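Local coordinates for protein putative GntR-family transcriptional regulator (Bordetella bronchiseptica RB50, PDB 3CNV) that probably regulates transcription as a GntR-family repressor or activator, its UTRA domain being the part expected to bind a small effector molecule, at residues Thr71-Leu76 with Gly90-Glu95; Glu115-Pro118 with Glu123-Arg126. All blocks are in the same frame, centred on the assembly; numbering follows the deposited sequence.

How the contacts relate
Both contacts lie in the UTRA domain, on opposite sides of the chain's centre. Their centres are about 32 Å apart and their nearest atoms about 18 Å, without touching. Along the chain they come in series. Contact 1 joins the loop after strand 59-69 to helix 88-96. Contact 2 follows beyond strand 102-111 and joins the start of helix 117-120 to the turn that leads into strand 127-137. The antiparallel six-stranded sheet links them, through its strands 59-69, 102-111 and 127-137. Contact 1 is buried packing of a loop on a helix, beside the sheet. Contact 2 is a small, partly buried touch within one strand-to-strand connection. They are thus separate local packings, related through the shared sheet.

Contact 1: Thr71-Leu76 with Gly90-Glu95; sequences THFRGL and GLFESE
The loop that leaves strand 59-69 packs here on helix 88-96 of the UTRA domain, and Phe73 and Phe92 make the main contact. The two rings form a T-shaped pair. The edge of Phe73 points at the face of Phe92, with centroids 5.2 Å apart and planes at 70°. Phe73 CE1 does the closest touching, 3.7 Å from Phe92 CD1, while Phe73 CZ lies over the same ring, offset toward its rim. In Phe92, CG stands beside the backbone N (chi1 -58°), and the ring's twist about CB-CG (chi2 -21°) turns a face to Phe73.

Leu76 adds a second apolar touch. It turns its end to the helix and sets CD1 3.8 Å from CD2 of Leu91. Its other methyl, CD2, sits 4.4 Å from CE1 of Phe92, at a slant to that ring. A type I beta turn from Phe73 to Leu76 brings both loop side chains to the helix. The turn is closed by a backbone hydrogen bond, Leu76 N to Phe73 O, 2.9 Å.

No hydrogen bond joins the segments, and all four touching residues are buried. Leu68 of strand 59-69 meets Phe73, Leu76 and Phe92, and Leu81 of helix 78-83 meets both leucines. This is part of the apolar packing of an alpha+beta domain, where a helix and a loop pack against an antiparallel sheet.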
loop_
_atom_site.group_PDB
_atom_site.type_symbol
_atom_site.label_atom_id
_atom_site.label_comp_id
_atom_site.label_asym_id
_atom_site.label_seq_id
_atom_site.Cartn_x
_atom_site.Cartn_y
_atom_site.Cartn_z
ATOM N N THR C 71 -8.700 -7.340 -27.943
ATOM C CA THR C 71 -8.983 -6.049 -28.557
ATOM C C THR C 71 -7.779 -5.139 -28.478
ATOM O O THR C 71 -7.277 -4.690 -29.489
ATOM C CB THR C 71 -10.223 -5.342 -27.899
ATOM O OG1 THR C 71 -10.031 -5.138 -26.467
ATOM C CG2 THR C 71 -11.510 -6.153 -28.150
ATOM N N HIS C 72 -7.227 -4.971 -27.292
ATOM C CA HIS C 72 -6.156 -3.979 -27.105
ATOM C C HIS C 72 -4.772 -4.548 -27.409
ATOM O O HIS C 72 -3.774 -3.827 -27.424
ATOM C CB HIS C 72 -6.194 -3.415 -25.691
ATOM C CG HIS C 72 -7.525 -2.850 -25.316
ATOM N ND1 HIS C 72 -8.308 -3.383 -24.313
ATOM C CD2 HIS C 72 -8.228 -1.808 -25.832
ATOM C CE1 HIS C 72 -9.425 -2.680 -24.212
ATOM N NE2 HIS C 72 -9.404 -1.721 -25.124
ATOM N N PHE C 73 -4.706 -5.842 -27.656
ATOM C CA PHE C 73 -3.409 -6.503 -27.721
ATOM C C PHE C 73 -3.238 -7.312 -28.987
ATOM O O PHE C 73 -2.453 -8.278 -29.052
ATOM C CB PHE C 73 -3.179 -7.349 -26.470
ATOM C CG PHE C 73 -2.821 -6.539 -25.246
ATOM C CD1 PHE C 73 -1.512 -6.121 -25.032
ATOM C CD2 PHE C 73 -3.810 -6.161 -24.325
ATOM C CE1 PHE C 73 -1.210 -5.352 -23.902
ATOM C CE2 PHE C 73 -3.517 -5.456 -23.210
ATOM C CZ PHE C 73 -2.202 -5.028 -22.996
ATOM N N ARG C 74 -3.995 -6.895 -30.002
ATOM C CA ARG C 74 -3.961 -7.570 -31.317
ATOM C C ARG C 74 -2.553 -7.688 -31.869
ATOM O O ARG C 74 -2.192 -8.704 -32.442
ATOM C CB ARG C 74 -4.939 -6.937 -32.316
ATOM C CG ARG C 74 -6.320 -7.540 -32.086
ATOM C CD ARG C 74 -7.326 -7.099 -33.127
ATOM N NE ARG C 74 -7.928 -5.829 -32.737
ATOM C CZ ARG C 74 -7.479 -4.630 -33.110
ATOM N NH1 ARG C 74 -6.410 -4.517 -33.911
ATOM N NH2 ARG C 74 -8.109 -3.536 -32.673
ATOM N N GLY C 75 -1.718 -6.703 -31.608
ATOM C CA GLY C 75 -0.359 -6.718 -32.166
ATOM C C GLY C 75 0.593 -7.698 -31.484
ATOM O O GLY C 75 1.750 -7.894 -31.905
ATOM N N LEU C 76 0.101 -8.326 -30.422
ATOM C CA LEU C 76 0.961 -9.106 -29.534
ATOM C C LEU C 76 1.236 -10.444 -30.185
ATOM O O LEU C 76 0.302 -11.181 -30.479
ATOM C CB LEU C 76 0.344 -9.270 -28.137
ATOM C CG LEU C 76 1.172 -9.757 -26.931
ATOM C CD1 LEU C 76 2.501 -8.976 -26.815
ATOM C CD2 LEU C 76 0.388 -9.624 -25.651
ATOM N N GLY C 90 6.487 -3.282 -19.138
ATOM C CA GLY C 90 7.162 -2.213 -19.932
ATOM C C GLY C 90 6.780 -2.331 -21.395
ATOM O O GLY C 90 6.559 -1.330 -22.073
ATOM N N LEU C 91 6.687 -3.566 -21.894
ATOM C CA LEU C 91 6.247 -3.830 -23.275
ATOM C C LEU C 91 4.797 -3.326 -23.469
ATOM O O LEU C 91 4.470 -2.711 -24.467
ATOM C CB LEU C 91 6.288 -5.321 -23.620
ATOM C CG LEU C 91 5.746 -5.709 -25.004
ATOM C CD1 LEU C 91 6.749 -5.168 -26.137
ATOM C CD2 LEU C 91 5.493 -7.242 -25.189
ATOM N N PHE C 92 3.930 -3.604 -22.505
ATOM C CA PHE C 92 2.529 -3.223 -22.637
ATOM C C PHE C 92 2.448 -1.696 -22.721
ATOM O O PHE C 92 1.655 -1.150 -23.459
ATOM C CB PHE C 92 1.651 -3.737 -21.490
ATOM C CG PHE C 92 1.648 -5.235 -21.303
ATOM C CD1 PHE C 92 2.012 -6.088 -22.339
ATOM C CD2 PHE C 92 1.216 -5.785 -20.090
ATOM C CE1 PHE C 92 1.987 -7.466 -22.167
ATOM C CE2 PHE C 92 1.165 -7.164 -19.906
ATOM C CZ PHE C 92 1.545 -8.008 -20.959
ATOM N N GLU C 93 3.302 -1.032 -21.965
ATOM C CA GLU C 93 3.363 0.443 -21.952
ATOM C C GLU C 93 3.846 0.986 -23.276
ATOM O O GLU C 93 3.162 1.780 -23.943
ATOM C CB GLU C 93 4.299 1.000 -20.833
ATOM C CG GLU C 93 3.630 1.229 -19.530
ATOM C CD GLU C 93 4.552 1.700 -18.344
ATOM O OE1 GLU C 93 5.777 1.937 -18.554
ATOM O OE2 GLU C 93 3.997 1.801 -17.189
ATOM N N SER C 94 5.034 0.548 -23.652
ATOM C CA SER C 94 5.680 1.100 -24.845
ATOM C C SER C 94 5.079 0.703 -26.184
ATOM O O SER C 94 5.028 1.534 -27.095
ATOM C CB SER C 94 7.163 0.711 -24.899
ATOM O OG SER C 94 7.691 1.196 -23.698
ATOM N N GLU C 95 4.660 -0.555 -26.323
ATOM C CA GLU C 95 4.161 -1.014 -27.640
ATOM C C GLU C 95 2.663 -0.872 -27.727
ATOM O O GLU C 95 2.118 -0.724 -28.814
ATOM C CB GLU C 95 4.576 -2.456 -27.966
ATOM C CG GLU C 95 6.058 -2.671 -27.906
ATOM C CD GLU C 95 6.815 -1.603 -28.701
ATOM O OE1 GLU C 95 6.431 -1.389 -29.913
ATOM O OE2 GLU C 95 7.746 -0.969 -28.081
#

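Contact 2: Glu115-Pro118 with Glu123-Arg126; sequences EIAP and EPGR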
loop_
_atom_site.group_PDB
_atom_site.type_symbol
_atom_site.label_atom_id
_atom_site.label_comp_id
_atom_site.label_asym_id
_atom_site.label_seq_id
_atom_site.Cartn_x
_atom_site.Cartn_y
_atom_site.Cartn_z
ATOM N N GLU C 115 1.272 -30.490 -13.257
ATOM C CA GLU C 115 1.705 -29.715 -14.473
ATOM C C GLU C 115 2.767 -28.637 -14.122
ATOM O O GLU C 115 3.727 -28.403 -14.874
ATOM C CB GLU C 115 0.497 -29.029 -15.186
ATOM C CG GLU C 115 0.889 -27.868 -16.209
ATOM C CD GLU C 115 -0.331 -27.090 -16.787
ATOM O OE1 GLU C 115 -0.979 -26.277 -16.071
ATOM O OE2 GLU C 115 -0.653 -27.289 -17.979
ATOM N N ILE C 116 2.565 -27.980 -12.976
ATOM C CA ILE C 116 3.444 -26.884 -12.542
ATOM C C ILE C 116 4.752 -27.353 -11.927
ATOM O O ILE C 116 5.814 -26.774 -12.174
ATOM C CB ILE C 116 2.719 -25.935 -11.593
ATOM C CG1 ILE C 116 1.560 -25.273 -12.347
ATOM C CG2 ILE C 116 3.666 -24.808 -10.986
ATOM C CD1 ILE C 116 2.001 -24.435 -13.493
ATOM N N ALA C 117 4.688 -28.437 -11.176
ATOM C CA ALA C 117 5.829 -28.869 -10.390
ATOM C C ALA C 117 7.141 -28.940 -11.229
ATOM O O ALA C 117 8.125 -28.301 -10.866
ATOM C CB ALA C 117 5.531 -30.168 -9.681
ATOM N N PRO C 118 7.141 -29.648 -12.387
ATOM C CA PRO C 118 8.408 -29.758 -13.127
ATOM C C PRO C 118 8.873 -28.425 -13.738
ATOM O O PRO C 118 10.034 -28.243 -14.030
ATOM C CB PRO C 118 8.101 -30.779 -14.226
ATOM C CG PRO C 118 6.607 -30.795 -14.368
ATOM C CD PRO C 118 6.017 -30.333 -13.062
ATOM N N GLU C 123 8.713 -31.192 -6.596
ATOM C CA GLU C 123 7.844 -32.366 -6.579
ATOM C C GLU C 123 6.386 -31.955 -6.498
ATOM O O GLU C 123 6.050 -30.978 -5.860
ATOM C CB GLU C 123 8.196 -33.296 -5.385
ATOM C CG GLU C 123 7.707 -32.745 -4.038
ATOM C CD GLU C 123 8.566 -31.601 -3.359
ATOM O OE1 GLU C 123 9.529 -30.968 -3.987
ATOM O OE2 GLU C 123 8.224 -31.372 -2.146
ATOM N N PRO C 124 5.491 -32.712 -7.134
ATOM C CA PRO C 124 4.101 -32.301 -6.913
ATOM C C PRO C 124 3.712 -32.325 -5.438
ATOM O O PRO C 124 4.157 -33.182 -4.649
ATOM C CB PRO C 124 3.297 -33.329 -7.734
ATOM C CG PRO C 124 4.267 -33.918 -8.689
ATOM C CD PRO C 124 5.595 -33.898 -7.997
ATOM N N GLY C 125 2.889 -31.382 -5.052
ATOM C CA GLY C 125 2.507 -31.261 -3.640
ATOM C C GLY C 125 3.276 -30.194 -2.898
ATOM O O GLY C 125 2.845 -29.726 -1.847
ATOM N N ARG C 126 4.395 -29.767 -3.481
ATOM C CA ARG C 126 5.255 -28.695 -2.884
ATOM C C ARG C 126 4.455 -27.415 -2.652
ATOM O O ARG C 126 3.689 -26.974 -3.542
ATOM C CB ARG C 126 6.428 -28.390 -3.806
ATOM C CG ARG C 126 7.263 -27.210 -3.500
ATOM C CD ARG C 126 8.054 -27.372 -2.238
ATOM N NE ARG C 126 9.374 -27.795 -2.587
ATOM C CZ ARG C 126 10.468 -27.082 -2.412
ATOM N NH1 ARG C 126 10.451 -25.922 -1.791
ATOM N NH2 ARG C 126 11.592 -27.583 -2.813
#
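Ala117, near the start of helix 117-120, meets the Glu123-Pro124 peptide through its single methyl group. Its CB points toward the turn and lies 3.6 Å from Pro124 N and 3.7 Å from Glu123 C. The proline ring adds a looser touch, with CG and CD each 4.1 Å from the CB of Ala117. The methyl thus rests on the tertiary amide and against the CG-CD side of the ring. The contact is small, and no hydrogen bond crosses it.

Arg126 can be followed from CB outward. CB starts toward the helix, but the chain then leads away, with CG anti to the backbone N (chi1 170°). CD carries it on to NE, which reaches the carboxylate of Glu123. The N-H points almost straight at OE1 (175°), in the guanidinium plane, but NE and OE1 are 3.5 Å apart. The hydrogen bond is therefore weak, within a salt bridge made by NE rather than by NH1 or NH2 at the tip. It spans the ends of a type II beta turn, whose backbone bond runs from Arg126 N to Glu123 O. Gly125 takes the turn's third position with a positive phi of 100°.

Arg126 also touches Leu151 and Asp153, which follow strand 141-150. Backbone bonds tie Gly125 and Arg126 to Ala112. The turn thus bridges helix 117-120 and strand 127-137, beside strand 102-111, outermost in the large sheet within this chain.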